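Local coordinates for protein group II chitinase (Ostrinia furnacalis, PDB 6JAY) that probably hydrolyses internal linkages of chitin through this catalytic domain of glycosyl hydrolase family 18, one piece of a much longer insect chitinase, at residues G42-G47 and L81-W86; M196-H201 and P249-S254. All coordinates share one frame; numbering follows the deposited sequence.

Interaction 1: residues G42-G47 and L81-W86; sequences GFAVLG and LALGGW. With JUK (2-amino-1-[(furan-2-yl)methyl]-5-oxo-3-({[(2S)-oxolan-2-yl]methyl}carbamoyl)-5H-dipyrido[1,2-a:2',3'-d]pyrimidin-1-ium), chain C.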
loop_
_atom_site.group_PDB
_atom_site.type_symbol
_atom_site.label_atom_id
_atom_site.label_comp_id
_atom_site.label_asym_id
_atom_site.label_seq_id
_atom_site.Cartn_x
_atom_site.Cartn_y
_atom_site.Cartn_z
ATOM N N GLY A 42 1.793 6.866 -7.417
ATOM C CA GLY A 42 1.536 5.614 -8.118
ATOM C C GLY A 42 0.779 5.881 -9.409
ATOM O O GLY A 42 -0.265 6.533 -9.387
ATOM N N PHE A 43 1.313 5.403 -10.540
ATOM C CA PHE A 43 2.597 4.716 -10.715
ATOM C C PHE A 43 3.210 5.150 -12.049
ATOM O O PHE A 43 2.491 5.528 -12.984
ATOM C CB PHE A 43 2.381 3.197 -10.837
ATOM C CG PHE A 43 1.981 2.532 -9.563
ATOM C CD1 PHE A 43 2.911 2.317 -8.565
ATOM C CD2 PHE A 43 0.679 2.096 -9.368
ATOM C CE1 PHE A 43 2.551 1.697 -7.379
ATOM C CE2 PHE A 43 0.316 1.473 -8.191
ATOM C CZ PHE A 43 1.249 1.274 -7.198
ATOM N N ALA A 44 4.535 5.083 -12.150
ATOM C CA ALA A 44 5.199 4.915 -13.435
ATOM C C ALA A 44 5.312 3.421 -13.743
ATOM O O ALA A 44 5.154 2.568 -12.870
ATOM C CB ALA A 44 6.582 5.566 -13.417
ATOM N N VAL A 45 5.551 3.101 -15.014
ATOM C CA VAL A 45 5.566 1.709 -15.446
ATOM C C VAL A 45 6.852 1.410 -16.201
ATOM O O VAL A 45 7.588 2.314 -16.600
ATOM C CB VAL A 45 4.335 1.359 -16.301
ATOM C CG1 VAL A 45 3.078 1.458 -15.440
ATOM C CG2 VAL A 45 4.257 2.290 -17.514
ATOM N N LEU A 46 7.108 0.118 -16.408
ATOM C CA LEU A 46 8.288 -0.316 -17.146
ATOM C C LEU A 46 7.925 -0.424 -18.621
ATOM O O LEU A 46 7.074 -1.232 -18.998
ATOM C CB LEU A 46 8.815 -1.652 -16.614
ATOM C CG LEU A 46 10.174 -2.070 -17.192
ATOM C CD1 LEU A 46 11.266 -1.072 -16.834
ATOM C CD2 LEU A 46 10.553 -3.481 -16.724
ATOM N N GLY A 47 8.567 0.391 -19.451
ATOM C CA GLY A 47 8.285 0.372 -20.870
ATOM C C GLY A 47 8.855 -0.853 -21.563
ATOM O O GLY A 47 9.647 -1.617 -21.009
ATOM N N LEU A 81 8.469 8.891 -6.725
ATOM C CA LEU A 81 7.710 8.274 -7.802
ATOM C C LEU A 81 7.801 6.766 -7.647
ATOM O O LEU A 81 8.903 6.233 -7.489
ATOM C CB LEU A 81 8.302 8.697 -9.149
ATOM C CG LEU A 81 7.653 8.066 -10.379
ATOM C CD1 LEU A 81 6.165 8.406 -10.485
ATOM C CD2 LEU A 81 8.405 8.520 -11.616
ATOM N N ALA A 82 6.651 6.083 -7.668
ATOM C CA ALA A 82 6.627 4.625 -7.570
ATOM C C ALA A 82 6.618 3.995 -8.953
ATOM O O ALA A 82 5.924 4.457 -9.863
ATOM C CB ALA A 82 5.424 4.116 -6.778
ATOM N N LEU A 83 7.397 2.933 -9.095
ATOM C CA LEU A 83 7.486 2.164 -10.327
ATOM C C LEU A 83 6.823 0.812 -10.102
ATOM O O LEU A 83 7.187 0.088 -9.168
ATOM C CB LEU A 83 8.952 1.978 -10.714
ATOM C CG LEU A 83 9.196 1.030 -11.881
ATOM C CD1 LEU A 83 8.598 1.622 -13.166
ATOM C CD2 LEU A 83 10.694 0.787 -12.052
ATOM N N GLY A 84 5.851 0.482 -10.943
ATOM C CA GLY A 84 5.254 -0.840 -10.909
ATOM C C GLY A 84 3.793 -0.857 -10.506
ATOM O O GLY A 84 2.946 -0.270 -11.184
ATOM N N GLY A 85 3.494 -1.510 -9.388
ATOM C CA GLY A 85 2.127 -1.744 -8.971
ATOM C C GLY A 85 1.624 -3.105 -9.427
ATOM O O GLY A 85 2.241 -3.797 -10.241
ATOM N N TRP A 86 0.463 -3.491 -8.884
ATOM C CA TRP A 86 -0.104 -4.804 -9.192
ATOM C C TRP A 86 -0.263 -5.014 -10.693
ATOM O O TRP A 86 0.194 -6.025 -11.240
ATOM C CB TRP A 86 -1.456 -4.973 -8.498
ATOM C CG TRP A 86 -2.108 -6.288 -8.803
ATOM C CD1 TRP A 86 -3.057 -6.536 -9.748
ATOM C CD2 TRP A 86 -1.837 -7.537 -8.164
ATOM N NE1 TRP A 86 -3.399 -7.873 -9.738
ATOM C CE2 TRP A 86 -2.665 -8.506 -8.767
ATOM C CE3 TRP A 86 -0.974 -7.933 -7.136
ATOM C CZ2 TRP A 86 -2.651 -9.846 -8.375
ATOM C CZ3 TRP A 86 -0.975 -9.261 -6.742
ATOM C CH2 TRP A 86 -1.808 -10.200 -7.363
HETATM C C1 JUK C . -6.781 -1.405 -7.201
HETATM C C10 JUK C . -6.541 -9.738 -8.474
HETATM C C11 JUK C . -5.073 -5.070 -6.726
HETATM C C12 JUK C . -4.500 -7.258 -5.558
HETATM C C13 JUK C . -5.195 -6.650 -6.657
HETATM C C14 JUK C . -5.833 -7.515 -7.590
HETATM C C15 JUK C . -3.864 -9.349 -4.326
HETATM C C16 JUK C . -4.519 -8.683 -5.421
HETATM C C17 JUK C . -5.191 -9.469 -6.366
HETATM C C18 JUK C . -3.259 -11.316 -3.163
HETATM C C19 JUK C . -4.523 -11.427 -5.111
HETATM C C2 JUK C . -7.404 0.065 -7.436
HETATM C C20 JUK C . -4.566 -12.884 -5.012
HETATM C C21 JUK C . -3.914 -13.526 -3.931
HETATM C C22 JUK C . -3.258 -12.735 -3.000
HETATM C C3 JUK C . -8.727 -0.103 -7.600
HETATM C C4 JUK C . -7.718 -2.245 -7.613
HETATM C C5 JUK C . -7.481 -3.767 -7.296
HETATM C C6 JUK C . -8.425 -11.147 -7.450
HETATM C C7 JUK C . -9.886 -11.111 -7.610
HETATM C C8 JUK C . -10.153 -10.079 -8.489
HETATM C C9 JUK C . -8.001 -10.122 -8.245
HETATM N N1 JUK C . -6.049 -3.904 -7.007
HETATM N N2 JUK C . -6.497 -6.946 -8.687
HETATM N N3 JUK C . -5.849 -8.867 -7.435
HETATM N N4 JUK C . -5.181 -10.817 -6.200
HETATM N N5 JUK C . -3.899 -10.729 -4.221
HETATM O O1 JUK C . -3.184 -8.588 -3.360
HETATM O O2 JUK C . -9.013 -1.541 -7.132
HETATM O O3 JUK C . -9.034 -9.532 -8.848
HETATM O O4 JUK C . -3.930 -4.695 -6.512
#

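Interaction 2: residues M196-H201 and P249-S254; sequences MTYDYH and PMYGQS. With JUK (2-amino-1-[(furan-2-yl)methyl]-5-oxo-3-({[(2S)-oxolan-2-yl]methyl}carbamoyl)-5H-dipyrido[1,2-a:2',3'-d]pyrimidin-1-ium), chain C.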
loop_
_atom_site.group_PDB
_atom_site.type_symbol
_atom_site.label_atom_id
_atom_site.label_comp_id
_atom_site.label_asym_id
_atom_site.label_seq_id
_atom_site.Cartn_x
_atom_site.Cartn_y
_atom_site.Cartn_z
ATOM N N MET A 196 3.385 -4.001 2.968
ATOM C CA MET A 196 1.980 -3.931 2.576
ATOM C C MET A 196 1.167 -4.918 3.411
ATOM O O MET A 196 0.706 -5.955 2.934
ATOM C CB MET A 196 1.840 -4.166 1.082
ATOM C CG MET A 196 2.413 -3.002 0.302
ATOM S SD MET A 196 2.187 -3.140 -1.469
ATOM C CE MET A 196 3.304 -4.448 -1.778
ATOM N N THR A 197 0.995 -4.552 4.684
ATOM C CA THR A 197 0.280 -5.363 5.678
ATOM C C THR A 197 -1.237 -5.264 5.485
ATOM O O THR A 197 -1.994 -4.862 6.369
ATOM C CB THR A 197 0.709 -4.967 7.087
ATOM O OG1 THR A 197 0.949 -3.551 7.142
ATOM C CG2 THR A 197 1.999 -5.690 7.481
ATOM N N TYR A 198 -1.666 -5.650 4.290
ATOM C CA TYR A 198 -3.076 -5.682 3.932
ATOM C C TYR A 198 -3.220 -6.616 2.745
ATOM O O TYR A 198 -2.233 -7.160 2.235
ATOM C CB TYR A 198 -3.630 -4.279 3.642
ATOM C CG TYR A 198 -2.741 -3.406 2.767
ATOM C CD1 TYR A 198 -2.580 -3.675 1.414
ATOM C CD2 TYR A 198 -2.073 -2.306 3.302
ATOM C CE1 TYR A 198 -1.775 -2.870 0.617
ATOM C CE2 TYR A 198 -1.263 -1.499 2.511
ATOM C CZ TYR A 198 -1.125 -1.793 1.173
ATOM O OH TYR A 198 -0.336 -0.993 0.380
ATOM N N ASP A 199 -4.463 -6.807 2.311
ATOM C CA ASP A 199 -4.799 -7.814 1.308
ATOM C C ASP A 199 -4.379 -9.216 1.749
ATOM O O ASP A 199 -4.021 -10.059 0.924
ATOM C CB ASP A 199 -4.253 -7.470 -0.082
ATOM C CG ASP A 199 -4.900 -6.234 -0.670
ATOM O OD1 ASP A 199 -5.972 -5.821 -0.167
ATOM O OD2 ASP A 199 -4.336 -5.665 -1.635
ATOM N N TYR A 200 -4.421 -9.482 3.059
ATOM C CA TYR A 200 -4.203 -10.848 3.517
ATOM C C TYR A 200 -5.328 -11.754 3.061
ATOM O O TYR A 200 -5.132 -12.969 2.914
ATOM C CB TYR A 200 -4.143 -10.891 5.037
ATOM C CG TYR A 200 -2.886 -10.331 5.642
ATOM C CD1 TYR A 200 -1.736 -11.109 5.751
ATOM C CD2 TYR A 200 -2.848 -9.020 6.110
ATOM C CE1 TYR A 200 -0.595 -10.606 6.316
ATOM C CE2 TYR A 200 -1.706 -8.510 6.684
ATOM C CZ TYR A 200 -0.581 -9.310 6.788
ATOM O OH TYR A 200 0.548 -8.783 7.351
ATOM N N HIS A 201 -6.512 -11.183 2.847
ATOM C CA HIS A 201 -7.699 -11.930 2.461
ATOM C C HIS A 201 -8.497 -11.137 1.442
ATOM O O HIS A 201 -8.435 -9.904 1.402
ATOM C CB HIS A 201 -8.551 -12.263 3.684
ATOM C CG HIS A 201 -7.841 -13.146 4.650
ATOM N ND1 HIS A 201 -7.549 -14.462 4.361
ATOM C CD2 HIS A 201 -7.320 -12.900 5.874
ATOM C CE1 HIS A 201 -6.884 -14.991 5.374
ATOM N NE2 HIS A 201 -6.731 -14.065 6.303
ATOM N N PRO A 249 -4.751 -0.109 5.292
ATOM C CA PRO A 249 -5.665 0.089 4.154
ATOM C C PRO A 249 -6.743 1.120 4.431
ATOM O O PRO A 249 -7.394 1.091 5.483
ATOM C CB PRO A 249 -6.301 -1.297 3.977
ATOM C CG PRO A 249 -6.329 -1.855 5.368
ATOM C CD PRO A 249 -5.073 -1.328 6.062
ATOM N N MET A 250 -6.950 2.029 3.481
ATOM C CA MET A 250 -8.065 2.959 3.497
ATOM C C MET A 250 -9.255 2.431 2.711
ATOM O O MET A 250 -10.056 3.225 2.204
ATOM C CB MET A 250 -7.630 4.312 2.927
ATOM C CG MET A 250 -6.317 4.875 3.508
ATOM S SD MET A 250 -6.467 5.600 5.153
ATOM C CE MET A 250 -5.998 4.200 6.178
ATOM N N TYR A 251 -9.372 1.111 2.586
ATOM C CA TYR A 251 -10.392 0.470 1.772
ATOM C C TYR A 251 -10.690 -0.893 2.387
ATOM O O TYR A 251 -9.999 -1.351 3.303
ATOM C CB TYR A 251 -9.887 0.292 0.327
ATOM C CG TYR A 251 -8.704 -0.652 0.267
ATOM C CD1 TYR A 251 -7.405 -0.185 0.457
ATOM C CD2 TYR A 251 -8.893 -2.017 0.072
ATOM C CE1 TYR A 251 -6.321 -1.055 0.436
ATOM C CE2 TYR A 251 -7.835 -2.887 0.061
ATOM C CZ TYR A 251 -6.551 -2.403 0.246
ATOM O OH TYR A 251 -5.492 -3.279 0.225
ATOM N N GLY A 252 -11.703 -1.567 1.846
ATOM C CA GLY A 252 -12.030 -2.906 2.280
ATOM C C GLY A 252 -12.075 -3.883 1.121
ATOM O O GLY A 252 -12.194 -3.503 -0.043
ATOM N N GLN A 253 -11.949 -5.168 1.466
ATOM C CA GLN A 253 -12.175 -6.261 0.531
ATOM C C GLN A 253 -13.617 -6.725 0.680
ATOM O O GLN A 253 -14.083 -6.984 1.796
ATOM C CB GLN A 253 -11.215 -7.426 0.802
ATOM C CG GLN A 253 -9.757 -7.133 0.428
ATOM C CD GLN A 253 -9.493 -7.180 -1.082
ATOM O OE1 GLN A 253 -10.290 -7.719 -1.854
ATOM N NE2 GLN A 253 -8.369 -6.611 -1.502
ATOM N N SER A 254 -14.326 -6.805 -0.435
ATOM C CA SER A 254 -15.742 -7.137 -0.425
ATOM C C SER A 254 -15.977 -8.497 -1.061
ATOM O O SER A 254 -15.217 -8.944 -1.928
ATOM C CB SER A 254 -16.563 -6.086 -1.174
ATOM O OG SER A 254 -16.286 -6.154 -2.554
HETATM C C1 JUK C . -6.781 -1.405 -7.201
HETATM C C10 JUK C . -6.541 -9.738 -8.474
HETATM C C11 JUK C . -5.073 -5.070 -6.726
HETATM C C12 JUK C . -4.500 -7.258 -5.558
HETATM C C13 JUK C . -5.195 -6.650 -6.657
HETATM C C14 JUK C . -5.833 -7.515 -7.590
HETATM C C15 JUK C . -3.864 -9.349 -4.326
HETATM C C16 JUK C . -4.519 -8.683 -5.421
HETATM C C17 JUK C . -5.191 -9.469 -6.366
HETATM C C18 JUK C . -3.259 -11.316 -3.163
HETATM C C19 JUK C . -4.523 -11.427 -5.111
HETATM C C2 JUK C . -7.404 0.065 -7.436
HETATM C C20 JUK C . -4.566 -12.884 -5.012
HETATM C C21 JUK C . -3.914 -13.526 -3.931
HETATM C C22 JUK C . -3.258 -12.735 -3.000
HETATM C C3 JUK C . -8.727 -0.103 -7.600
HETATM C C4 JUK C . -7.718 -2.245 -7.613
HETATM C C5 JUK C . -7.481 -3.767 -7.296
HETATM C C6 JUK C . -8.425 -11.147 -7.450
HETATM C C7 JUK C . -9.886 -11.111 -7.610
HETATM C C8 JUK C . -10.153 -10.079 -8.489
HETATM C C9 JUK C . -8.001 -10.122 -8.245
HETATM N N1 JUK C . -6.049 -3.904 -7.007
HETATM N N2 JUK C . -6.497 -6.946 -8.687
HETATM N N3 JUK C . -5.849 -8.867 -7.435
HETATM N N4 JUK C . -5.181 -10.817 -6.200
HETATM N N5 JUK C . -3.899 -10.729 -4.221
HETATM O O1 JUK C . -3.184 -8.588 -3.360
HETATM O O2 JUK C . -9.013 -1.541 -7.132
HETATM O O3 JUK C . -9.034 -9.532 -8.848
HETATM O O4 JUK C . -3.930 -4.695 -6.512
#

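Interaction 1: residues G42-G47 and L81-W86
F43 lies across the backbone where strand 78-84 ends, over G84 and G85. Its CB sits 3.5 Å from G84 O; CG is 3.4 Å from the same oxygen, G84 O, which sits above one ring face, offset toward the rim. On one flank CD1 meets the methyl CB of A82 at 3.6 Å, and CE1 continues along that methyl. At the tip, CZ reaches G85 CA, which lies over the same face in a CH-pi contact, 3.7 Å from the ring centroid. With CG beside the backbone N (chi1 -72°), the ring extends over this glycine pair. The peptide bond before F43 is cis. The strands pair in parallel, A44 bridging L83: A44 N gives a bond to A82 O (2.7 Å), and A44 O takes one from G84 N (2.9 Å, nearly straight at 172°). W86 then turns away and lays its indole against the fused rings of JUK. Strands 38-46 and 78-84 are neighbours in the parallel barrel of the family; L83 and L46 pack on F107 of helix 101-118, while F43 and A82 touch D126 of strand 122-126.

Interaction 2: residues M196-H201 and P249-S254
Y198 and P249 are the nearest backbone neighbours at the start of the contact, their CA atoms 6.3 Å apart, and the irregular 196-201 loop then runs past the 249-254 segment, bringing H201 opposite Q253. The side chains converge on one carboxylate oxygen. D199 OD1 accepts from Y251 OH at 2.6 Å and from Q253 NE2 at 2.9 Å, the two donors arriving from opposite faces of the carboxylate plane. The phenol donates with OD1 lying at its ring edge, in the ring plane, and carboxylate and ring are turned 60° apart. The amide of Q253 stands nearly perpendicular to the carboxylate, at 80°, yet keeps OD1 close to its own plane; a bend at chi2 (-76°) turns the chain back to bring NE2 there. This double grip should fix the rotation of D199. Y251 OH also lies 3.2 Å from Y198 CD1, where the two tyrosine side chains cross at about a right angle. Y198 CB packs alongside the P249 ring, sliding past it, 4.0 Å from P249 CB. Q253 CG approaches H201 O to 3.2 Å, a buried carbonyl without a hydrogen-bond partner in the model. D199 lines the pocket holding JUK, its OD2 3.6 Å from JUK O1. The loop carries the MxYD motif of family 18 chitinases (M196 to D199) and follows strand 192-195, while the other segment belongs to strand 244-257; Y198 touches M344 and W346 of strand 342-346, T197 packs on helix 227-236, and Y251 stacks on F284.

In the fold
Interaction 1 closes before interaction 2 opens along the chain, and their centres lie 20 Å apart, with nearest atoms about 7 Å apart and no direct touch. Both belong to the TIM-barrel fold of glycosyl hydrolase family 18: 42-47 and 81-86 lie on adjacent parallel strands, 38-46 and 78-84, whereas 196-201 follows strand 192-195 and 249-254 lies on its parallel neighbour, strand 244-257. Strands 122-126 and 165-170 come between the two pairs on one way round the barrel, strands 8-14 and 342-346 on the other. JUK bridges them, contacting W86 in interaction 1 and D199 in interaction 2, so separate parts of the barrel jointly form its binding site.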